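Local coordinates for periplasmic binding protein (Agrobacterium tumefaciens str. B6, PDB 5L9G) that binds the opine mannopine in the periplasm and probably delivers it to an ABC transporter for uptake, at residues A[148-156]-A[219-227]; A[101-109]-A[289-297]. One frame throughout, in Å; residues are numbered along the deposited sequence.

How the contacts relate
Contact 1 pairs two strands of the sheet, whereas contact 2 packs a loop against the turn that leads into helix 294-299. Contact 1 is largely buried: strands 153-156 and 222-226 run parallel, and Trp156 and Trp226, at the ends of these strands, line the mannopine pocket. Contact 2 is only partly buried, with a single hydrogen bond crossing between its segments. Both touch the same mixed sheet, on opposite sides of the chain's centre, their centres about 33 Å apart. Backbone bonds, a methionine laid on an arginine and an aromatic pair make up contact 1; a phenylalanine face and aliphatic chains dominate contact 2.

Contact 1: A[148-156]-A[219-227]; sequences KFPGKRALW and EVDMIITWG. With MO0 (mannopine), chain C.
Met222 lies alongside Arg153, both side chains pointing the same way from neighbouring parallel strands. Beyond its CB, CG turns between the backbone N and the carbonyl carbon (chi1 59°) and rests 3.7 Å from Arg153 CG. SD sits over one face of the guanidinium, 3.5 Å from Arg153 NE, and the bend at chi3 brings CE to 3.6 Å from Phe149 CB. Bonds fix the plane of the guanidinium: NH1 and NH2 both grip Phe149 O end-on, NH2 also reaches Gly151 O, and NE bonds Phe143 O. At the strand entrance, Lys152 N meets the anti side of Asp221 OD2 at 2.8 Å, while Lys152 O accepts from Asp221 N and Met222 N; Thr131 holds the other carboxylate oxygen. Ile224 N donates to Ala154 O at 3.1 Å. At the strands' C-terminal ends, past their last backbone bond, the edge of Trp226 meets the face of Trp156, T-shaped, planes 79° apart, Trp226 CZ2 3.4 Å from Trp156 CZ2. Trp226 lays one face against mannopine, with CE3 3.2 Å from the ligand's C atom. Hydrogen-bonded strands carry this wall, and Trp156, with Trp205 and Tyr121, probably helps set the ring plane mannopine rests on.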
loop_
_atom_site.group_PDB
_atom_site.type_symbol
_atom_site.label_atom_id
_atom_site.label_comp_id
_atom_site.label_asym_id
_atom_site.label_seq_id
_atom_site.Cartn_x
_atom_site.Cartn_y
_atom_site.Cartn_z
ATOM N N LYS A 148 -25.986 10.515 6.216
ATOM C CA LYS A 148 -25.594 10.538 7.625
ATOM C C LYS A 148 -24.311 11.358 7.843
ATOM O O LYS A 148 -24.206 12.085 8.845
ATOM C CB LYS A 148 -25.486 9.120 8.207
ATOM C CG LYS A 148 -25.261 9.083 9.719
ATOM C CD LYS A 148 -25.543 7.715 10.322
ATOM C CE LYS A 148 -24.768 7.461 11.598
ATOM N NZ LYS A 148 -25.122 8.408 12.688
ATOM N N PHE A 149 -23.352 11.270 6.883
ATOM C CA PHE A 149 -22.102 12.006 6.960
ATOM C C PHE A 149 -21.886 12.857 5.705
ATOM O O PHE A 149 -21.096 12.473 4.842
ATOM C CB PHE A 149 -20.914 11.057 7.201
ATOM C CG PHE A 149 -21.027 10.246 8.469
ATOM C CD1 PHE A 149 -20.574 10.755 9.679
ATOM C CD2 PHE A 149 -21.573 8.967 8.448
ATOM C CE1 PHE A 149 -20.673 10.002 10.855
ATOM C CE2 PHE A 149 -21.685 8.217 9.623
ATOM C CZ PHE A 149 -21.242 8.743 10.821
ATOM N N PRO A 150 -22.567 14.024 5.577
ATOM C CA PRO A 150 -22.332 14.874 4.394
ATOM C C PRO A 150 -20.901 15.378 4.389
ATOM O O PRO A 150 -20.348 15.641 5.453
ATOM C CB PRO A 150 -23.311 16.044 4.586
ATOM C CG PRO A 150 -24.281 15.601 5.630
ATOM C CD PRO A 150 -23.535 14.647 6.508
ATOM N N GLY A 151 -20.322 15.499 3.211
ATOM C CA GLY A 151 -18.965 16.008 3.101
ATOM C C GLY A 151 -18.159 15.494 1.933
ATOM O O GLY A 151 -18.580 14.599 1.193
ATOM N N LYS A 152 -16.996 16.104 1.759
ATOM C CA LYS A 152 -16.054 15.817 0.691
ATOM C C LYS A 152 -15.254 14.562 1.003
ATOM O O LYS A 152 -14.573 14.496 2.025
ATOM C CB LYS A 152 -15.106 17.008 0.479
ATOM C CG LYS A 152 -15.780 18.296 0.017
ATOM C CD LYS A 152 -14.740 19.420 -0.051
ATOM C CE LYS A 152 -15.361 20.792 -0.189
ATOM N NZ LYS A 152 -15.927 21.025 -1.545
ATOM N N ARG A 153 -15.344 13.564 0.111
ATOM C CA ARG A 153 -14.593 12.313 0.179
ATOM C C ARG A 153 -13.357 12.364 -0.728
ATOM O O ARG A 153 -13.380 13.018 -1.769
ATOM C CB ARG A 153 -15.469 11.150 -0.318
ATOM C CG ARG A 153 -16.348 10.505 0.781
ATOM C CD ARG A 153 -17.726 11.075 0.831
ATOM N NE ARG A 153 -18.564 10.355 1.794
ATOM C CZ ARG A 153 -19.421 10.955 2.610
ATOM N NH1 ARG A 153 -20.114 10.244 3.489
ATOM N NH2 ARG A 153 -19.571 12.276 2.575
ATOM N N ALA A 154 -12.294 11.630 -0.351
ATOM C CA ALA A 154 -11.137 11.458 -1.210
ATOM C C ALA A 154 -10.796 9.977 -1.260
ATOM O O ALA A 154 -10.772 9.301 -0.230
ATOM C CB ALA A 154 -9.957 12.271 -0.728
ATOM N N LEU A 155 -10.595 9.459 -2.475
ATOM C CA LEU A 155 -10.275 8.052 -2.696
ATOM C C LEU A 155 -9.064 8.008 -3.610
ATOM O O LEU A 155 -8.762 8.994 -4.272
ATOM C CB LEU A 155 -11.442 7.324 -3.393
ATOM C CG LEU A 155 -12.634 6.868 -2.544
ATOM C CD1 LEU A 155 -13.472 8.026 -2.139
ATOM C CD2 LEU A 155 -13.552 5.932 -3.373
ATOM N N TRP A 156 -8.371 6.866 -3.645
ATOM C CA TRP A 156 -7.183 6.678 -4.477
ATOM C C TRP A 156 -7.581 6.667 -5.965
ATOM O O TRP A 156 -8.703 6.273 -6.305
ATOM C CB TRP A 156 -6.548 5.323 -4.123
ATOM C CG TRP A 156 -5.130 5.113 -4.603
ATOM C CD1 TRP A 156 -4.234 6.066 -5.013
ATOM C CD2 TRP A 156 -4.445 3.859 -4.673
ATOM N NE1 TRP A 156 -3.040 5.475 -5.360
ATOM C CE2 TRP A 156 -3.131 4.123 -5.128
ATOM C CE3 TRP A 156 -4.805 2.533 -4.365
ATOM C CZ2 TRP A 156 -2.182 3.107 -5.299
ATOM C CZ3 TRP A 156 -3.868 1.525 -4.536
ATOM C CH2 TRP A 156 -2.580 1.810 -5.025
ATOM N N GLU A 219 -8.503 19.804 3.584
ATOM C CA GLU A 219 -9.149 20.003 2.281
ATOM C C GLU A 219 -10.223 18.973 1.959
ATOM O O GLU A 219 -10.998 19.168 1.017
ATOM C CB GLU A 219 -8.105 20.084 1.154
ATOM C CG GLU A 219 -7.504 21.469 1.018
ATOM C CD GLU A 219 -6.449 21.666 -0.061
ATOM O OE1 GLU A 219 -6.414 20.873 -1.034
ATOM O OE2 GLU A 219 -5.651 22.623 0.073
ATOM N N VAL A 220 -10.260 17.877 2.724
ATOM C CA VAL A 220 -11.253 16.807 2.596
ATOM C C VAL A 220 -11.925 16.604 3.941
ATOM O O VAL A 220 -11.337 16.966 4.971
ATOM C CB VAL A 220 -10.649 15.475 2.040
ATOM C CG1 VAL A 220 -10.062 15.683 0.647
ATOM C CG2 VAL A 220 -9.617 14.875 2.998
ATOM N N ASP A 221 -13.112 15.970 3.950
ATOM C CA ASP A 221 -13.809 15.670 5.206
ATOM C C ASP A 221 -13.521 14.259 5.665
ATOM O O ASP A 221 -13.522 13.959 6.853
ATOM C CB ASP A 221 -15.308 15.964 5.087
ATOM C CG ASP A 221 -15.558 17.440 4.840
ATOM O OD1 ASP A 221 -14.962 18.276 5.560
ATOM O OD2 ASP A 221 -16.277 17.761 3.888
ATOM N N MET A 222 -13.287 13.369 4.707
ATOM C CA MET A 222 -12.942 11.976 5.010
ATOM C C MET A 222 -12.168 11.435 3.828
ATOM O O MET A 222 -12.316 11.940 2.715
ATOM C CB MET A 222 -14.170 11.116 5.345
ATOM C CG MET A 222 -15.205 11.080 4.219
ATOM S SD MET A 222 -16.607 10.042 4.709
ATOM C CE MET A 222 -17.577 11.189 5.749
ATOM N N ILE A 223 -11.334 10.416 4.074
ATOM C CA ILE A 223 -10.437 9.885 3.036
ATOM C C ILE A 223 -10.120 8.440 3.333
ATOM O O ILE A 223 -9.985 8.054 4.500
ATOM C CB ILE A 223 -9.119 10.757 2.966
ATOM C CG1 ILE A 223 -8.120 10.274 1.896
ATOM C CG2 ILE A 223 -8.395 10.873 4.351
ATOM C CD1 ILE A 223 -6.958 11.267 1.655
ATOM N N ILE A 224 -9.993 7.646 2.271
ATOM C CA ILE A 224 -9.463 6.298 2.391
ATOM C C ILE A 224 -8.033 6.398 1.875
ATOM O O ILE A 224 -7.810 6.690 0.690
ATOM C CB ILE A 224 -10.260 5.201 1.650
ATOM C CG1 ILE A 224 -11.717 5.119 2.164
ATOM C CG2 ILE A 224 -9.527 3.846 1.834
ATOM C CD1 ILE A 224 -12.672 4.362 1.221
ATOM N N THR A 225 -7.066 6.185 2.768
ATOM C CA THR A 225 -5.645 6.209 2.380
ATOM C C THR A 225 -4.840 5.312 3.352
ATOM O O THR A 225 -5.411 4.610 4.192
ATOM C CB THR A 225 -5.105 7.668 2.198
ATOM O OG1 THR A 225 -3.809 7.642 1.573
ATOM C CG2 THR A 225 -5.046 8.449 3.520
ATOM N N TRP A 226 -3.522 5.343 3.211
ATOM C CA TRP A 226 -2.604 4.480 3.947
ATOM C C TRP A 226 -2.292 5.026 5.344
ATOM O O TRP A 226 -2.056 6.220 5.510
ATOM C CB TRP A 226 -1.361 4.216 3.068
ATOM C CG TRP A 226 -1.775 3.694 1.704
ATOM C CD1 TRP A 226 -2.588 2.623 1.456
ATOM C CD2 TRP A 226 -1.345 4.180 0.422
ATOM N NE1 TRP A 226 -2.730 2.435 0.094
ATOM C CE2 TRP A 226 -1.945 3.354 -0.565
ATOM C CE3 TRP A 226 -0.517 5.243 0.004
ATOM C CZ2 TRP A 226 -1.777 3.578 -1.933
ATOM C CZ3 TRP A 226 -0.270 5.405 -1.355
ATOM C CH2 TRP A 226 -0.900 4.585 -2.311
ATOM N N GLY A 227 -2.343 4.130 6.334
ATOM C CA GLY A 227 -2.178 4.448 7.754
ATOM C C GLY A 227 -0.963 5.288 8.110
ATOM O O GLY A 227 -1.044 6.177 8.961
HETATM O OAB MO0 C . 2.627 -1.455 -6.766
HETATM C CAF MO0 C . 2.780 -0.109 -7.124
HETATM C CAG MO0 C . 2.165 0.852 -6.123
HETATM O OAC MO0 C . 0.835 1.075 -6.437
HETATM C CAH MO0 C . 2.399 0.485 -4.677
HETATM O OAM MO0 C . 3.742 0.327 -4.402
HETATM C CAI MO0 C . 1.740 1.407 -3.651
HETATM O OAD MO0 C . 2.241 2.706 -3.749
HETATM C CAJ MO0 C . 1.815 0.855 -2.257
HETATM O OAE MO0 C . 1.187 -0.394 -2.220
HETATM C CAK MO0 C . 1.271 1.791 -1.167
HETATM N N MO0 C . 2.270 1.911 -0.098
HETATM C CA MO0 C . 1.745 2.604 1.104
HETATM C C MO0 C . 2.253 4.025 1.148
HETATM O O MO0 C . 2.885 4.481 0.171
HETATM C CB MO0 C . 2.054 1.878 2.392
HETATM C CG MO0 C . 3.491 2.055 2.837
HETATM C CD MO0 C . 3.954 0.995 3.773
HETATM O OE1 MO0 C . 3.979 1.297 5.141
HETATM N NE2 MO0 C . 4.330 -0.131 3.408
HETATM O OXT MO0 C . 1.994 4.791 2.129
#

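Contact 2: A[101-109]-A[289-297]; sequences VNKADFPPG and APANMKAYD
Phe106 lays one face of its ring over the backbone of Asn292, a CH-pi contact in which Asn292 CA stands 4.2 Å from the ring centroid and 21° off the normal. The ring's far end continues along the asparagine side chain, CZ lying 3.8 Å from Asn292 CB, with ring and amide planes 41° apart. Next to this, CD2 touches Ala291 CB at 3.8 Å. The hydrogen bond between the segments is nearly straight: Met293 N donates to Asp105 O at 2.8 Å. Met293 then runs its extended side chain past the same turn, SD approaching Ala104 O and CE approaching Phe106 O. Asn292 carries its CG anti to the backbone N (chi1 -169°), which lets OD1 accept from Lys294 N in a capping bond at 3.1 Å, while ND2 is taken up by Ser274 O. Lys294 crosses Asp105 with its aliphatic part, Lys294 CD 3.4 Å from Asp105 OD1; Lys294 NZ stays 4.4 Å from Asp105 OD2, beyond a salt bridge, so the charges attract at most at longer range. Pro107 CD closes against Ala291 O. The 3-10 turn 103-105 thus lies beside the turn that leads into helix 294-299, with helix 276-279 packed against Asn292 and Lys294, strand 111-112 touching Phe106, and strand 115-128 meeting Pro107 and Ala291.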
loop_
_atom_site.group_PDB
_atom_site.type_symbol
_atom_site.label_atom_id
_atom_site.label_comp_id
_atom_site.label_asym_id
_atom_site.label_seq_id
_atom_site.Cartn_x
_atom_site.Cartn_y
_atom_site.Cartn_z
ATOM N N VAL A 101 15.774 -14.748 0.755
ATOM C CA VAL A 101 15.311 -14.710 2.142
ATOM C C VAL A 101 14.926 -16.140 2.513
ATOM O O VAL A 101 14.738 -16.981 1.634
ATOM C CB VAL A 101 14.127 -13.732 2.423
ATOM C CG1 VAL A 101 14.538 -12.273 2.239
ATOM C CG2 VAL A 101 12.887 -14.078 1.598
ATOM N N ASN A 102 14.775 -16.388 3.807
ATOM C CA ASN A 102 14.244 -17.622 4.363
ATOM C C ASN A 102 12.748 -17.292 4.533
ATOM O O ASN A 102 12.391 -16.431 5.342
ATOM C CB ASN A 102 14.926 -17.934 5.711
ATOM C CG ASN A 102 14.422 -19.155 6.445
ATOM O OD1 ASN A 102 13.454 -19.812 6.053
ATOM N ND2 ASN A 102 15.068 -19.474 7.557
ATOM N N LYS A 103 11.873 -17.940 3.730
ATOM C CA LYS A 103 10.417 -17.701 3.746
ATOM C C LYS A 103 9.766 -17.863 5.137
ATOM O O LYS A 103 8.784 -17.173 5.420
ATOM C CB LYS A 103 9.696 -18.553 2.690
ATOM C CG LYS A 103 10.020 -18.146 1.254
ATOM C CD LYS A 103 9.129 -18.858 0.252
ATOM C CE LYS A 103 9.467 -18.491 -1.173
ATOM N NZ LYS A 103 8.415 -18.941 -2.119
ATOM N N ALA A 104 10.361 -18.701 6.023
ATOM C CA ALA A 104 9.886 -18.922 7.400
ATOM C C ALA A 104 9.918 -17.638 8.256
ATOM O O ALA A 104 9.142 -17.518 9.202
ATOM C CB ALA A 104 10.698 -20.022 8.070
ATOM N N ASP A 105 10.791 -16.672 7.905
ATOM C CA ASP A 105 10.921 -15.389 8.601
ATOM C C ASP A 105 9.870 -14.365 8.172
ATOM O O ASP A 105 9.792 -13.304 8.779
ATOM C CB ASP A 105 12.310 -14.787 8.352
ATOM C CG ASP A 105 13.461 -15.624 8.856
ATOM O OD1 ASP A 105 13.282 -16.329 9.876
ATOM O OD2 ASP A 105 14.559 -15.516 8.284
ATOM N N PHE A 106 9.116 -14.639 7.100
ATOM C CA PHE A 106 8.141 -13.678 6.584
ATOM C C PHE A 106 6.704 -14.230 6.647
ATOM O O PHE A 106 6.542 -15.448 6.736
ATOM C CB PHE A 106 8.531 -13.276 5.139
ATOM C CG PHE A 106 9.785 -12.435 5.067
ATOM C CD1 PHE A 106 11.045 -13.021 5.153
ATOM C CD2 PHE A 106 9.708 -11.051 4.942
ATOM C CE1 PHE A 106 12.201 -12.234 5.148
ATOM C CE2 PHE A 106 10.872 -10.268 4.887
ATOM C CZ PHE A 106 12.106 -10.860 5.004
ATOM N N PRO A 107 5.645 -13.382 6.593
ATOM C CA PRO A 107 4.277 -13.933 6.607
ATOM C C PRO A 107 4.047 -14.911 5.440
ATOM O O PRO A 107 4.691 -14.774 4.389
ATOM C CB PRO A 107 3.390 -12.689 6.477
ATOM C CG PRO A 107 4.229 -11.555 6.975
ATOM C CD PRO A 107 5.622 -11.902 6.521
ATOM N N PRO A 108 3.196 -15.953 5.606
ATOM C CA PRO A 108 2.973 -16.881 4.485
ATOM C C PRO A 108 2.382 -16.162 3.269
ATOM O O PRO A 108 1.537 -15.277 3.427
ATOM C CB PRO A 108 2.019 -17.942 5.064
ATOM C CG PRO A 108 1.369 -17.294 6.220
ATOM C CD PRO A 108 2.347 -16.286 6.770
ATOM N N GLY A 109 2.900 -16.504 2.091
ATOM C CA GLY A 109 2.490 -15.917 0.818
ATOM C C GLY A 109 3.096 -14.558 0.512
ATOM O O GLY A 109 2.928 -14.054 -0.603
ATOM N N ALA A 289 4.789 -1.491 9.594
ATOM C CA ALA A 289 5.079 -2.714 10.337
ATOM C C ALA A 289 6.089 -3.528 9.543
ATOM O O ALA A 289 5.819 -3.810 8.386
ATOM C CB ALA A 289 3.806 -3.527 10.537
ATOM N N PRO A 290 7.250 -3.906 10.113
ATOM C CA PRO A 290 8.214 -4.731 9.343
ATOM C C PRO A 290 7.629 -6.094 8.974
ATOM O O PRO A 290 6.774 -6.610 9.708
ATOM C CB PRO A 290 9.411 -4.870 10.295
ATOM C CG PRO A 290 8.851 -4.654 11.654
ATOM C CD PRO A 290 7.731 -3.645 11.484
ATOM N N ALA A 291 8.045 -6.665 7.826
ATOM C CA ALA A 291 7.543 -7.989 7.402
ATOM C C ALA A 291 8.420 -9.117 7.960
ATOM O O ALA A 291 7.934 -10.230 8.159
ATOM C CB ALA A 291 7.474 -8.080 5.883
ATOM N N ASN A 292 9.706 -8.833 8.218
ATOM C CA ASN A 292 10.625 -9.833 8.768
ATOM C C ASN A 292 10.322 -10.037 10.264
ATOM O O ASN A 292 10.567 -9.142 11.073
ATOM C CB ASN A 292 12.084 -9.415 8.543
ATOM C CG ASN A 292 13.092 -10.498 8.838
ATOM O OD1 ASN A 292 12.882 -11.376 9.677
ATOM N ND2 ASN A 292 14.227 -10.442 8.174
ATOM N N MET A 293 9.771 -11.218 10.612
ATOM C CA MET A 293 9.383 -11.627 11.970
ATOM C C MET A 293 10.521 -11.472 12.987
ATOM O O MET A 293 10.267 -11.167 14.152
ATOM C CB MET A 293 8.892 -13.092 11.973
ATOM C CG MET A 293 7.566 -13.297 11.272
ATOM S SD MET A 293 7.143 -15.036 10.917
ATOM C CE MET A 293 5.462 -14.794 10.303
ATOM N N LYS A 294 11.773 -11.697 12.545
ATOM C CA LYS A 294 12.959 -11.565 13.387
ATOM C C LYS A 294 13.202 -10.112 13.854
ATOM O O LYS A 294 13.800 -9.927 14.911
ATOM C CB LYS A 294 14.201 -12.139 12.694
ATOM C CG LYS A 294 14.158 -13.650 12.467
ATOM C CD LYS A 294 15.296 -14.119 11.549
ATOM C CE LYS A 294 16.576 -14.445 12.285
ATOM N NZ LYS A 294 17.644 -14.900 11.355
ATOM N N ALA A 295 12.724 -9.096 13.104
ATOM C CA ALA A 295 12.874 -7.680 13.478
ATOM C C ALA A 295 12.182 -7.343 14.819
ATOM O O ALA A 295 12.698 -6.518 15.577
ATOM C CB ALA A 295 12.345 -6.775 12.375
ATOM N N TYR A 296 11.049 -8.002 15.117
ATOM C CA TYR A 296 10.281 -7.817 16.352
ATOM C C TYR A 296 11.065 -8.238 17.595
ATOM O O TYR A 296 11.005 -7.543 18.611
ATOM C CB TYR A 296 8.931 -8.547 16.268
ATOM C CG TYR A 296 7.998 -7.919 15.260
ATOM C CD1 TYR A 296 8.021 -8.307 13.921
ATOM C CD2 TYR A 296 7.130 -6.894 15.628
ATOM C CE1 TYR A 296 7.201 -7.694 12.977
ATOM C CE2 TYR A 296 6.301 -6.279 14.693
ATOM C CZ TYR A 296 6.344 -6.678 13.368
ATOM O OH TYR A 296 5.530 -6.072 12.448
ATOM N N ASP A 297 11.833 -9.348 17.492
ATOM C CA ASP A 297 12.680 -9.884 18.561
ATOM C C ASP A 297 13.823 -8.909 18.870
ATOM O O ASP A 297 14.189 -8.753 20.034
ATOM C CB ASP A 297 13.263 -11.266 18.170
ATOM C CG ASP A 297 12.304 -12.286 17.551
ATOM O OD1 ASP A 297 11.072 -12.032 17.549
ATOM O OD2 ASP A 297 12.786 -13.340 17.066
#